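Local coordinates for protein putative secreted endoglycosylceramidase (Rhodococcus hoagii, PDB 6JYZ) that probably hydrolyses O-glycosidic bonds of galactosylceramide-type glycolipids as an endogalactosylceramidase of glycoside hydrolase family 5, at residues L25-G30 with D284-F289; G30-V35 with G322-T327; G49-A54 with N85-A90; L122-D127 with Q199-L204; A406-R411 with W435-E440. All blocks are in the same frame, centred on the assembly; numbering follows the deposited sequence.

Contacts 1 and 2 form one continuous patch: their centres are 5 Å apart, they share Gly30, and their segments alternate along the chain. Through them the hairpin of strands 25-28 and 31-34 packs on residues leading into strands 287-289 and 326-330. Contacts 3 and 4 lie between in sequence, one after the other, with centres 10 Å apart, on the neighbouring parallel strands 81-86 and 119-124. These strands belong to the (beta/alpha)8 barrel expected of glycoside hydrolase family 5. Contact 5 comes last, 27 Å from contact 1 and 33 Å from contact 4 between centres, joining strands 409-414 and 431-437. Together they tie hairpin and C-terminal strands to the barrel and join its rim loops.

Contact 1. Residues L25-G30 with D284-F289; sequences LTVEDG and DPLVVF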
# COMPACT_ATOMS: atom_id res chain seq x y z
N LEU A 25 9.00 -7.25 -13.08
CA LEU A 25 8.49 -8.20 -12.11
C LEU A 25 7.35 -9.03 -12.67
O LEU A 25 6.49 -8.50 -13.42
CB LEU A 25 8.00 -7.47 -10.85
CG LEU A 25 9.10 -6.68 -10.19
CD1 LEU A 25 8.59 -5.98 -8.92
CD2 LEU A 25 10.31 -7.55 -9.88
N THR A 26 7.25 -10.25 -12.22
CA THR A 26 6.25 -11.24 -12.59
C THR A 26 5.90 -12.04 -11.34
O THR A 26 6.31 -11.70 -10.22
CB THR A 26 6.84 -12.09 -13.75
OG1 THR A 26 5.81 -12.93 -14.27
CG2 THR A 26 8.01 -12.97 -13.34
N VAL A 27 5.06 -13.06 -11.54
CA VAL A 27 4.69 -13.98 -10.48
C VAL A 27 5.02 -15.38 -10.96
O VAL A 27 4.66 -15.74 -12.10
CB VAL A 27 3.19 -13.85 -10.14
CG1 VAL A 27 2.75 -14.99 -9.21
CG2 VAL A 27 2.87 -12.50 -9.54
N GLU A 28 5.65 -16.18 -10.09
CA GLU A 28 5.78 -17.58 -10.43
C GLU A 28 5.70 -18.34 -9.11
O GLU A 28 6.39 -17.99 -8.15
CB GLU A 28 7.09 -17.84 -11.15
CG GLU A 28 7.15 -19.29 -11.60
CD GLU A 28 8.41 -19.50 -12.39
OE1 GLU A 28 9.48 -19.25 -11.81
OE2 GLU A 28 8.30 -19.85 -13.59
N ASP A 29 4.85 -19.41 -9.11
CA ASP A 29 4.86 -20.37 -8.02
C ASP A 29 4.59 -19.67 -6.71
O ASP A 29 5.21 -19.95 -5.68
CB ASP A 29 6.20 -21.10 -7.96
CG ASP A 29 6.34 -22.05 -9.15
OD1 ASP A 29 5.30 -22.50 -9.70
OD2 ASP A 29 7.50 -22.28 -9.54
N GLY A 30 3.62 -18.75 -6.74
CA GLY A 30 3.17 -18.17 -5.52
C GLY A 30 4.06 -17.05 -4.99
O GLY A 30 3.87 -16.57 -3.87
N ASP A 284 -6.25 -14.54 -13.23
CA ASP A 284 -5.16 -14.02 -14.05
C ASP A 284 -3.93 -14.42 -13.29
O ASP A 284 -3.88 -14.30 -12.05
CB ASP A 284 -5.30 -12.48 -14.14
CG ASP A 284 -4.16 -11.76 -14.87
OD1 ASP A 284 -2.99 -11.81 -14.42
OD2 ASP A 284 -4.44 -11.21 -15.96
N PRO A 285 -2.85 -14.88 -13.94
CA PRO A 285 -1.73 -15.45 -13.22
C PRO A 285 -0.88 -14.43 -12.46
O PRO A 285 -0.07 -14.85 -11.64
CB PRO A 285 -0.87 -16.15 -14.31
CG PRO A 285 -1.31 -15.44 -15.53
CD PRO A 285 -2.79 -15.11 -15.40
N LEU A 286 -1.09 -13.14 -12.72
CA LEU A 286 -0.28 -12.12 -12.07
C LEU A 286 -1.02 -11.40 -10.95
O LEU A 286 -0.56 -10.32 -10.53
CB LEU A 286 0.26 -11.11 -13.10
CG LEU A 286 1.01 -11.75 -14.26
CD1 LEU A 286 1.51 -10.67 -15.23
CD2 LEU A 286 2.17 -12.58 -13.78
N VAL A 287 -2.08 -12.02 -10.42
CA VAL A 287 -2.71 -11.36 -9.26
C VAL A 287 -1.92 -11.61 -7.99
O VAL A 287 -1.22 -12.62 -7.81
CB VAL A 287 -4.17 -11.86 -9.08
CG1 VAL A 287 -5.03 -11.47 -10.28
CG2 VAL A 287 -4.27 -13.36 -8.74
N VAL A 288 -2.05 -10.66 -7.06
CA VAL A 288 -1.36 -10.65 -5.76
C VAL A 288 -2.39 -10.25 -4.71
O VAL A 288 -3.04 -9.20 -4.87
CB VAL A 288 -0.20 -9.64 -5.81
CG1 VAL A 288 0.38 -9.45 -4.40
CG2 VAL A 288 0.88 -10.06 -6.83
N PHE A 289 -2.57 -11.09 -3.69
CA PHE A 289 -3.55 -10.80 -2.64
C PHE A 289 -2.96 -9.85 -1.60
O PHE A 289 -1.83 -10.07 -1.11
CB PHE A 289 -3.94 -12.13 -2.00
CG PHE A 289 -5.01 -11.99 -0.93
CD1 PHE A 289 -6.19 -11.28 -1.19
CD2 PHE A 289 -4.83 -12.50 0.35
CE1 PHE A 289 -7.17 -11.13 -0.19
CE2 PHE A 289 -5.84 -12.34 1.33
CZ PHE A 289 -6.96 -11.66 1.05
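Val27 and Leu286 approach with their CA atoms 5.5 Å apart, but no hydrogen bond joins strand 25-28 to the turn 284-287; side chains rest on each other and on backbone atoms. Val27 is the centre. Its CB faces the carbonyl of Pro285 and CD2 of Leu286, the latter 4.0 Å away, while Val27 CG1, anti to the backbone N (chi1 169°), also lies 3.7 Å from Pro285 O. The other branch, Val27 CG2, reaches Val288 CG2 at 4.2 Å, the two side chains meeting at a slant. From the opposite segment, Leu286 sends one branch forward: its CD2 touches Thr26 OG1 at 3.7 Å and sits equally far, 3.7 Å, from Val27 N. The turn that presents this leucine is braced within its own segment, since Leu286 N donates to the anti lone pair of Asp284 OD1 (2.9 Å, 162° at the hydrogen), an Asx turn; Asp284 OD2 is engaged by Arg249. Leu259 on strand 259-262 adds a further apolar partner to Val27. The chemistry is therefore dispersive and carries a small polar cost: Val27 N is buried beneath a leucine methyl and finds no acceptor.

Contact 2. Residues G30-V35 with G322-T327; sequences GAIKDV and GAPLWT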
# COMPACT_ATOMS: atom_id res chain seq x y z
N GLY A 30 3.62 -18.75 -6.74
CA GLY A 30 3.17 -18.17 -5.52
C GLY A 30 4.06 -17.05 -4.99
O GLY A 30 3.87 -16.57 -3.87
N ALA A 31 5.11 -16.64 -5.79
CA ALA A 31 6.00 -15.58 -5.33
C ALA A 31 6.11 -14.48 -6.36
O ALA A 31 6.09 -14.75 -7.55
CB ALA A 31 7.40 -16.16 -5.04
N ILE A 32 6.34 -13.27 -5.89
CA ILE A 32 6.80 -12.18 -6.76
C ILE A 32 8.26 -12.44 -7.11
O ILE A 32 9.10 -12.66 -6.23
CB ILE A 32 6.60 -10.83 -6.08
CG1 ILE A 32 5.08 -10.58 -5.83
CG2 ILE A 32 7.15 -9.76 -6.99
CD1 ILE A 32 4.74 -9.30 -5.04
N LYS A 33 8.53 -12.46 -8.40
CA LYS A 33 9.89 -12.69 -8.91
C LYS A 33 10.22 -11.68 -9.97
O LYS A 33 9.34 -11.02 -10.54
CB LYS A 33 9.99 -14.10 -9.51
CG LYS A 33 9.74 -15.22 -8.48
CD LYS A 33 10.38 -16.50 -8.92
CE LYS A 33 9.97 -17.66 -8.06
NZ LYS A 33 10.39 -18.94 -8.76
N ASP A 34 11.49 -11.55 -10.33
CA ASP A 34 11.80 -10.79 -11.52
C ASP A 34 11.95 -11.74 -12.69
O ASP A 34 11.90 -12.97 -12.56
CB ASP A 34 12.96 -9.87 -11.25
CG ASP A 34 14.28 -10.55 -11.12
OD1 ASP A 34 14.45 -11.69 -11.47
OD2 ASP A 34 15.17 -9.80 -10.64
N VAL A 35 12.09 -11.12 -13.88
CA VAL A 35 12.21 -11.95 -15.08
C VAL A 35 13.53 -12.70 -15.18
O VAL A 35 13.56 -13.61 -16.02
CB VAL A 35 11.92 -11.13 -16.36
CG1 VAL A 35 10.43 -10.76 -16.38
CG2 VAL A 35 12.84 -9.92 -16.45
N GLY A 322 -3.80 -19.17 -5.00
CA GLY A 322 -2.55 -19.57 -5.68
C GLY A 322 -1.66 -18.36 -5.95
O GLY A 322 -0.83 -18.43 -6.86
N ALA A 323 -1.80 -17.31 -5.16
CA ALA A 323 -1.18 -16.02 -5.48
C ALA A 323 -0.17 -15.64 -4.40
O ALA A 323 -0.33 -16.01 -3.23
CB ALA A 323 -2.26 -14.96 -5.49
N PRO A 324 0.79 -14.75 -4.70
CA PRO A 324 1.58 -14.19 -3.61
C PRO A 324 0.75 -13.33 -2.68
O PRO A 324 -0.29 -12.78 -3.07
CB PRO A 324 2.59 -13.27 -4.37
CG PRO A 324 2.61 -13.83 -5.80
CD PRO A 324 1.15 -14.30 -6.05
N LEU A 325 1.25 -13.20 -1.47
CA LEU A 325 0.77 -12.28 -0.46
C LEU A 325 1.70 -11.08 -0.40
O LEU A 325 2.91 -11.26 -0.24
CB LEU A 325 0.71 -12.98 0.90
CG LEU A 325 0.38 -12.10 2.09
CD1 LEU A 325 -1.02 -11.52 1.97
CD2 LEU A 325 0.44 -12.94 3.39
N TRP A 326 1.16 -9.88 -0.49
CA TRP A 326 1.97 -8.65 -0.32
C TRP A 326 1.06 -7.67 0.40
O TRP A 326 0.00 -7.37 -0.16
CB TRP A 326 2.37 -8.09 -1.69
CG TRP A 326 3.15 -6.83 -1.58
CD1 TRP A 326 4.50 -6.73 -1.32
CD2 TRP A 326 2.67 -5.48 -1.67
NE1 TRP A 326 4.86 -5.42 -1.24
CE2 TRP A 326 3.78 -4.61 -1.48
CE3 TRP A 326 1.44 -4.90 -1.97
CZ2 TRP A 326 3.66 -3.23 -1.52
CZ3 TRP A 326 1.28 -3.53 -2.03
CH2 TRP A 326 2.39 -2.71 -1.78
N THR A 327 1.38 -7.26 1.62
CA THR A 327 0.39 -6.48 2.40
C THR A 327 0.58 -5.00 2.14
O THR A 327 1.60 -4.39 2.49
CB THR A 327 0.47 -6.83 3.89
OG1 THR A 327 -0.53 -6.02 4.53
CG2 THR A 327 1.81 -6.61 4.57
O HOH W 1 1.40 -17.93 -8.28
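Pro324 packs its ring onto the backbone of Gly30 and Ala31: CB, CG and CD all lie round Gly30 O, and CB and CG have further neighbours. CB of Pro324 lies 3.6 Å from Gly30 O and also meets Ile32 CG1, at 3.9 Å. CG, the tip of the ring, presses on the peptide between Ala31 and Ile32, with Ala31 C 3.6 Å from Pro324 CG. CD lies beside the Gly30 carbonyl group. Ile32 answers with the branch that lies anti to its carbonyl carbon (chi1 -63°), crossing the proline at about a right angle; its CD1 continues to CB of Trp326, 4.3 Å away, whose indole NE1 is bonded to Leu42 O on a barrel strand. The direct polar link between the segments is slight: Pro324 CA approaches Gly30 O at 3.3 Å, a CA-H...O contact with 123° at the hydrogen. Farther out, one water accepts from Gly30 N and donates to Gly322 O, the latter at 2.7 Å, joining the hairpin turn to the Schellman motif that ends helix 307-321. Pro324 has no N-H to donate and the segments share no direct hydrogen bond; attachment is mainly ring packing, with a weak C-H...O contact and a bridging water.

Contact 3. Residues G49-A54 with N85-A90; sequences GLNDYA and NIAWSA
The loop following barrel strand 38-47 meets the junction between strand 81-86 and helix 88-91 through Asn51, Asp52, Ala87 and Ser89. Asn51 lays its CB against Asn85 O (3.4 Å) and its OD1 against Ala87 CB (3.4 Å). The same OD1 accepts from Asp52 N at 2.8 Å, the donor standing above the carbonyl plane, while Asn51 ND2 is held by Asp152. An alanine in place of Asn51 would probably cost Asp52 N its acceptor within the loop and Asp152 OD2 one of its donors, His125 ND1 remaining. Asp52 CG is anti to its backbone N (chi1 178°), which sends OD2 to the first helical turn, where Ser89 OG donates to OD2 at 2.6 Å from its anti side. One water donates to Asp52 O and Ser89 OG; another accepts from Leu50 N and donates to Asn85 O (2.8 Å). Contacts between loops that follow the C-terminal ends of adjacent parallel strands are characteristic of the rim of a (beta/alpha)8 barrel, as expected for this family.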
# COMPACT_ATOMS: atom_id res chain seq x y z
N GLY A 49 1.69 11.84 -1.16
CA GLY A 49 1.87 13.23 -1.59
C GLY A 49 1.10 13.59 -2.84
O GLY A 49 0.88 14.81 -3.03
N LEU A 50 0.69 12.65 -3.68
CA LEU A 50 -0.10 12.98 -4.86
C LEU A 50 -1.60 12.75 -4.63
O LEU A 50 -2.40 12.98 -5.54
CB LEU A 50 0.32 12.12 -6.04
CG LEU A 50 1.81 12.22 -6.38
CD1 LEU A 50 2.05 11.42 -7.63
CD2 LEU A 50 2.24 13.69 -6.59
N ASN A 51 -2.00 12.38 -3.42
CA ASN A 51 -3.43 12.14 -3.17
C ASN A 51 -4.16 13.48 -3.01
O ASN A 51 -3.55 14.51 -2.71
CB ASN A 51 -3.54 11.21 -1.93
CG ASN A 51 -4.87 10.49 -1.91
OD1 ASN A 51 -5.76 10.65 -2.75
ND2 ASN A 51 -5.04 9.63 -0.90
N ASP A 52 -5.48 13.43 -3.20
CA ASP A 52 -6.35 14.61 -3.25
C ASP A 52 -7.29 14.53 -2.06
O ASP A 52 -8.34 13.87 -2.11
CB ASP A 52 -7.11 14.58 -4.58
CG ASP A 52 -8.09 15.72 -4.73
OD1 ASP A 52 -7.97 16.72 -4.04
OD2 ASP A 52 -9.01 15.56 -5.58
N TYR A 53 -6.97 15.14 -0.95
CA TYR A 53 -7.81 15.09 0.24
C TYR A 53 -8.68 16.33 0.34
O TYR A 53 -8.26 17.48 0.00
CB TYR A 53 -6.93 15.11 1.48
CG TYR A 53 -6.17 13.83 1.71
CD1 TYR A 53 -6.77 12.70 2.23
CD2 TYR A 53 -4.83 13.71 1.34
CE1 TYR A 53 -6.08 11.51 2.43
CE2 TYR A 53 -4.10 12.53 1.52
CZ TYR A 53 -4.75 11.44 2.05
OH TYR A 53 -4.01 10.28 2.15
N ALA A 54 -9.86 16.17 0.92
CA ALA A 54 -10.65 17.33 1.36
C ALA A 54 -9.81 18.09 2.40
O ALA A 54 -9.16 17.49 3.26
CB ALA A 54 -11.90 16.81 2.05
N ASN A 85 -0.13 6.47 -3.28
CA ASN A 85 -1.59 6.61 -3.12
C ASN A 85 -2.07 7.72 -4.05
O ASN A 85 -1.84 8.91 -3.74
CB ASN A 85 -1.89 6.95 -1.65
CG ASN A 85 -1.13 6.13 -0.62
OD1 ASN A 85 -0.53 6.75 0.29
ND2 ASN A 85 -1.18 4.81 -0.68
N ILE A 86 -2.76 7.33 -5.10
CA ILE A 86 -3.24 8.29 -6.10
C ILE A 86 -4.76 8.34 -6.08
O ILE A 86 -5.42 7.50 -5.45
CB ILE A 86 -2.72 7.94 -7.50
CG1 ILE A 86 -3.25 6.61 -8.00
CG2 ILE A 86 -1.17 7.98 -7.54
CD1 ILE A 86 -2.93 6.29 -9.47
N ALA A 87 -5.35 9.35 -6.72
CA ALA A 87 -6.79 9.63 -6.57
C ALA A 87 -7.51 9.61 -7.90
O ALA A 87 -7.17 10.39 -8.83
CB ALA A 87 -6.96 11.00 -5.93
N TRP A 88 -8.58 8.85 -7.94
CA TRP A 88 -9.48 8.92 -9.08
C TRP A 88 -9.96 10.35 -9.30
O TRP A 88 -10.05 10.81 -10.48
CB TRP A 88 -10.67 7.98 -8.78
CG TRP A 88 -11.74 7.92 -9.84
CD1 TRP A 88 -11.70 8.34 -11.16
CD2 TRP A 88 -13.04 7.35 -9.64
NE1 TRP A 88 -12.89 8.06 -11.77
CE2 TRP A 88 -13.73 7.46 -10.87
CE3 TRP A 88 -13.68 6.75 -8.51
CZ2 TRP A 88 -15.04 7.00 -11.01
CZ3 TRP A 88 -14.98 6.28 -8.68
CH2 TRP A 88 -15.65 6.40 -9.91
N SER A 89 -10.22 11.11 -8.25
CA SER A 89 -10.72 12.47 -8.41
C SER A 89 -9.73 13.34 -9.16
O SER A 89 -10.19 14.29 -9.80
CB SER A 89 -11.07 13.08 -7.07
OG SER A 89 -9.88 13.18 -6.29
N ALA A 90 -8.45 13.09 -9.06
CA ALA A 90 -7.45 13.92 -9.79
C ALA A 90 -7.26 13.35 -11.17
O ALA A 90 -7.01 14.13 -12.10
CB ALA A 90 -6.16 13.90 -8.99
O HOH W 2 0.75 9.88 -3.63
O HOH W 3 -9.62 12.26 -3.75

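Contact 4. Residues L122-D127 with Q199-L204; sequences LDMHQD and QTWARL
Met124 reaches down onto one face of the Trp201 indole, while Leu122 meets that ring at its edge. Met124 CE stands 3.7 Å from the centroid of the five-membered ring, 14° off its normal, a CH-pi contact; SD, 5.1 Å from the same centroid, completes a Met-aromatic pair. Met124 CG is anti to the backbone N (chi1 -167°), and the chain then folds twice, bringing CE over the five-membered ring and leaving CB beyond the rim, 3.7 Å from Trp201 CZ2. In the ring plane, Leu122 O lies 3.5 Å from Trp201 CH2. Leu204 joins from the helix, its CD2 4.3 Å from Leu122 CD1. Strand 122-124 and helix 199-204 run nearly antiparallel (166°), their axes 11.5 Å apart. With a leucine in place of Trp201, the Met124 methyl would probably lose its aromatic face and Leu219 O the donor it has in NE1. Dispersion and weakly polarised C-H groups thus join strand and helix, the indole N-H being satisfied by a backbone carbonyl.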
# COMPACT_ATOMS: atom_id res chain seq x y z
N LEU A 122 1.04 1.41 -8.02
CA LEU A 122 0.04 2.47 -8.20
C LEU A 122 -1.24 2.05 -7.48
O LEU A 122 -1.87 1.08 -7.89
CB LEU A 122 -0.24 2.67 -9.70
CG LEU A 122 0.99 3.14 -10.51
CD1 LEU A 122 0.60 3.17 -11.97
CD2 LEU A 122 1.42 4.51 -10.04
N ASP A 123 -1.60 2.80 -6.45
CA ASP A 123 -2.76 2.46 -5.63
C ASP A 123 -3.87 3.48 -5.83
O ASP A 123 -3.70 4.64 -5.49
CB ASP A 123 -2.30 2.42 -4.16
CG ASP A 123 -3.40 2.61 -3.15
OD1 ASP A 123 -4.54 2.19 -3.36
OD2 ASP A 123 -3.09 3.26 -2.11
N MET A 124 -4.99 2.99 -6.38
CA MET A 124 -6.16 3.86 -6.54
C MET A 124 -6.79 3.99 -5.16
O MET A 124 -7.56 3.11 -4.73
CB MET A 124 -7.10 3.22 -7.55
CG MET A 124 -8.21 4.16 -8.04
SD MET A 124 -7.59 5.53 -9.11
CE MET A 124 -7.08 4.62 -10.56
N HIS A 125 -6.40 5.02 -4.44
CA HIS A 125 -6.65 5.10 -3.02
C HIS A 125 -7.96 5.80 -2.75
O HIS A 125 -8.41 6.71 -3.45
CB HIS A 125 -5.52 5.86 -2.32
CG HIS A 125 -5.35 5.48 -0.87
ND1 HIS A 125 -5.85 6.12 0.25
CD2 HIS A 125 -4.71 4.35 -0.47
CE1 HIS A 125 -5.45 5.33 1.31
NE2 HIS A 125 -4.79 4.29 0.88
N GLN A 126 -8.59 5.46 -1.63
CA GLN A 126 -9.80 6.16 -1.14
C GLN A 126 -9.89 5.85 0.34
O GLN A 126 -9.43 4.79 0.80
CB GLN A 126 -11.06 5.69 -1.88
CG GLN A 126 -11.44 4.22 -1.67
CD GLN A 126 -12.13 3.90 -0.37
OE1 GLN A 126 -12.00 2.73 0.17
NE2 GLN A 126 -12.85 4.79 0.16
N ASP A 127 -10.51 6.75 1.08
CA ASP A 127 -11.03 6.41 2.40
C ASP A 127 -12.45 6.95 2.45
O ASP A 127 -12.68 8.08 2.02
CB ASP A 127 -10.26 7.10 3.55
CG ASP A 127 -8.79 6.79 3.52
OD1 ASP A 127 -8.40 5.70 3.98
OD2 ASP A 127 -8.00 7.65 3.04
N GLN A 199 -12.45 2.56 -17.08
CA GLN A 199 -11.78 3.23 -18.19
C GLN A 199 -10.62 4.06 -17.69
O GLN A 199 -9.56 4.07 -18.35
CB GLN A 199 -12.81 4.06 -18.93
CG GLN A 199 -12.14 4.94 -20.01
CD GLN A 199 -13.15 5.69 -20.85
OE1 GLN A 199 -13.77 6.65 -20.41
NE2 GLN A 199 -13.35 5.17 -22.01
N THR A 200 -10.74 4.75 -16.57
CA THR A 200 -9.64 5.52 -16.02
C THR A 200 -8.43 4.60 -15.70
O THR A 200 -7.28 4.94 -16.01
CB THR A 200 -10.11 6.32 -14.79
OG1 THR A 200 -11.05 7.29 -15.25
CG2 THR A 200 -8.96 6.97 -14.04
N TRP A 201 -8.70 3.43 -15.11
CA TRP A 201 -7.61 2.49 -14.86
C TRP A 201 -6.95 2.05 -16.15
O TRP A 201 -5.73 1.96 -16.22
CB TRP A 201 -8.12 1.22 -14.13
CG TRP A 201 -7.69 1.17 -12.69
CD1 TRP A 201 -8.48 0.96 -11.59
CD2 TRP A 201 -6.33 1.27 -12.20
NE1 TRP A 201 -7.71 0.92 -10.45
CE2 TRP A 201 -6.37 1.13 -10.80
CE3 TRP A 201 -5.09 1.51 -12.82
CZ2 TRP A 201 -5.21 1.20 -10.00
CZ3 TRP A 201 -3.96 1.60 -12.02
CH2 TRP A 201 -4.02 1.48 -10.61
N ALA A 202 -7.73 1.76 -17.19
CA ALA A 202 -7.15 1.34 -18.48
C ALA A 202 -6.25 2.45 -19.03
O ALA A 202 -5.11 2.18 -19.48
CB ALA A 202 -8.26 0.99 -19.43
N ARG A 203 -6.74 3.69 -18.95
CA ARG A 203 -5.96 4.83 -19.48
C ARG A 203 -4.67 4.96 -18.69
O ARG A 203 -3.61 5.24 -19.25
CB ARG A 203 -6.81 6.10 -19.38
CG ARG A 203 -7.92 6.10 -20.42
CD ARG A 203 -8.87 7.24 -20.11
NE ARG A 203 -9.82 7.38 -21.23
CZ ARG A 203 -10.72 8.32 -21.25
NH1 ARG A 203 -11.02 9.07 -20.22
NH2 ARG A 203 -11.39 8.50 -22.41
N LEU A 204 -4.71 4.78 -17.35
CA LEU A 204 -3.49 4.90 -16.56
C LEU A 204 -2.54 3.75 -16.83
O LEU A 204 -1.31 3.99 -16.92
CB LEU A 204 -3.89 4.99 -15.07
CG LEU A 204 -2.70 5.19 -14.13
CD1 LEU A 204 -1.94 6.48 -14.46
CD2 LEU A 204 -3.16 5.20 -12.69

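Contact 5. Residues A406-R411 with W435-E440; sequences ARAYPR and WYPGAE. With IPA (isopropyl alcohol), chain C.
Tyr409 and Trp435 form the apolar centre, two rings on one face of an antiparallel pair that meet rim to rim with planes at 54°. Tyr409 CG lies between its backbone N and carbonyl carbon (chi1 70°), which turns the phenol back beside the indole and puts CE1 4.0 Å from Trp435 CD1. Next come two alanines: Ala408 CB packs on Tyr436 CD2 at 3.6 Å and Ala406 CB on Pro437 CB at 4.1 Å. Outward, Trp435 N donates almost straight to Tyr409 O (2.9 Å, 177°), and Tyr409 N returns the bond to Trp435 O at 3.1 Å, a hydrogen-bonded pair. The indole adds a third tie, NE1 donating to Ala406 O at 2.8 Å; that oxygen lies in the ring plane, while the donor stands above the carbonyl plane. At the polar edge Arg411 NE (2.8 Å) and NH2 both donate to O2 of an isopropanol, probably from the crystallisation liquor. Tyr409 OH is bonded to Gly78 O, and Arg407 pairs with Asp348 of helix 336-353. Strand 409-414 pairs antiparallel with both strand 38-47 and strand 431-437, turning a corner at Arg411, and strand 431-437 pairs in turn with strand 460-467.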
# COMPACT_ATOMS: atom_id res chain seq x y z
N ALA A 406 13.94 -0.41 8.92
CA ALA A 406 15.20 -0.40 8.18
C ALA A 406 15.95 -1.74 8.28
O ALA A 406 17.08 -1.82 7.76
CB ALA A 406 16.08 0.74 8.67
N ARG A 407 15.39 -2.73 8.93
CA ARG A 407 16.12 -3.99 9.13
C ARG A 407 16.59 -4.60 7.84
O ARG A 407 15.97 -4.54 6.77
CB ARG A 407 15.28 -4.99 9.92
CG ARG A 407 15.28 -4.65 11.42
CD ARG A 407 14.19 -5.35 12.22
NE ARG A 407 14.21 -6.78 12.03
CZ ARG A 407 13.31 -7.66 12.55
NH1 ARG A 407 12.39 -7.21 13.40
NH2 ARG A 407 13.33 -8.91 12.14
N ALA A 408 17.75 -5.27 7.90
CA ALA A 408 18.38 -5.92 6.77
C ALA A 408 17.42 -6.92 6.11
O ALA A 408 16.66 -7.66 6.81
CB ALA A 408 19.64 -6.68 7.28
N TYR A 409 17.48 -7.03 4.79
CA TYR A 409 16.72 -8.05 4.07
C TYR A 409 17.30 -8.26 2.69
O TYR A 409 17.90 -7.33 2.13
CB TYR A 409 15.20 -7.68 3.95
CG TYR A 409 14.87 -6.53 3.02
CD1 TYR A 409 15.22 -5.24 3.36
CD2 TYR A 409 14.26 -6.77 1.81
CE1 TYR A 409 14.96 -4.16 2.49
CE2 TYR A 409 13.97 -5.71 0.94
CZ TYR A 409 14.35 -4.43 1.28
OH TYR A 409 14.04 -3.39 0.41
N PRO A 410 17.04 -9.40 2.07
CA PRO A 410 17.41 -9.62 0.66
C PRO A 410 16.34 -8.98 -0.23
O PRO A 410 15.15 -9.37 -0.18
CB PRO A 410 17.43 -11.15 0.51
CG PRO A 410 16.41 -11.62 1.57
CD PRO A 410 16.51 -10.65 2.72
N ARG A 411 16.74 -8.03 -1.05
CA ARG A 411 15.86 -7.44 -2.05
C ARG A 411 15.51 -8.42 -3.14
O ARG A 411 14.34 -8.55 -3.59
CB ARG A 411 16.51 -6.19 -2.67
CG ARG A 411 16.78 -5.07 -1.68
CD ARG A 411 17.79 -4.07 -2.33
NE ARG A 411 17.35 -3.53 -3.62
CZ ARG A 411 16.86 -2.31 -3.84
NH1 ARG A 411 16.74 -1.43 -2.89
NH2 ARG A 411 16.48 -2.06 -5.07
N TRP A 435 20.11 -5.55 1.40
CA TRP A 435 20.28 -4.31 2.16
C TRP A 435 20.68 -4.60 3.59
O TRP A 435 20.13 -5.50 4.22
CB TRP A 435 18.90 -3.60 2.18
CG TRP A 435 18.76 -2.55 3.23
CD1 TRP A 435 18.08 -2.65 4.43
CD2 TRP A 435 19.34 -1.22 3.28
NE1 TRP A 435 18.18 -1.51 5.18
CE2 TRP A 435 18.97 -0.62 4.50
CE3 TRP A 435 20.09 -0.48 2.33
CZ2 TRP A 435 19.31 0.72 4.78
CZ3 TRP A 435 20.42 0.84 2.64
CH2 TRP A 435 20.02 1.42 3.84
N TYR A 436 21.55 -3.73 4.13
CA TYR A 436 21.89 -3.74 5.55
C TYR A 436 21.90 -2.31 6.05
O TYR A 436 22.55 -1.47 5.42
CB TYR A 436 23.28 -4.36 5.82
CG TYR A 436 23.40 -5.79 5.37
CD1 TYR A 436 23.68 -6.10 4.05
CD2 TYR A 436 23.14 -6.80 6.27
CE1 TYR A 436 23.63 -7.40 3.59
CE2 TYR A 436 23.13 -8.12 5.83
CZ TYR A 436 23.37 -8.41 4.50
OH TYR A 436 23.29 -9.70 4.04
N PRO A 437 21.25 -1.95 7.16
CA PRO A 437 21.26 -0.57 7.63
C PRO A 437 22.50 -0.27 8.46
O PRO A 437 23.09 -1.16 9.07
CB PRO A 437 20.03 -0.52 8.59
CG PRO A 437 19.93 -1.95 9.13
CD PRO A 437 20.37 -2.82 7.95
N GLY A 438 22.77 1.03 8.54
CA GLY A 438 23.68 1.55 9.57
C GLY A 438 25.06 1.83 9.02
O GLY A 438 25.50 1.34 7.98
N ALA A 439 25.77 2.65 9.82
CA ALA A 439 27.09 3.08 9.39
C ALA A 439 28.15 1.98 9.54
O ALA A 439 29.05 1.96 8.71
CB ALA A 439 27.48 4.32 10.20
N GLU A 440 28.00 1.06 10.50
CA GLU A 440 29.00 0.02 10.74
C GLU A 440 28.91 -1.01 9.61
O GLU A 440 27.81 -1.41 9.23
CB GLU A 440 28.66 -0.69 12.05
CG GLU A 440 28.19 0.26 13.15
CD GLU A 440 26.78 0.89 13.11
OE1 GLU A 440 25.81 0.29 12.52
OE2 GLU A 440 26.63 2.00 13.70
C1 IPA C . 14.92 -5.79 -6.21
C2 IPA C . 16.25 -5.54 -6.94
C3 IPA C . 16.14 -4.60 -8.09
O2 IPA C . 17.18 -4.92 -6.04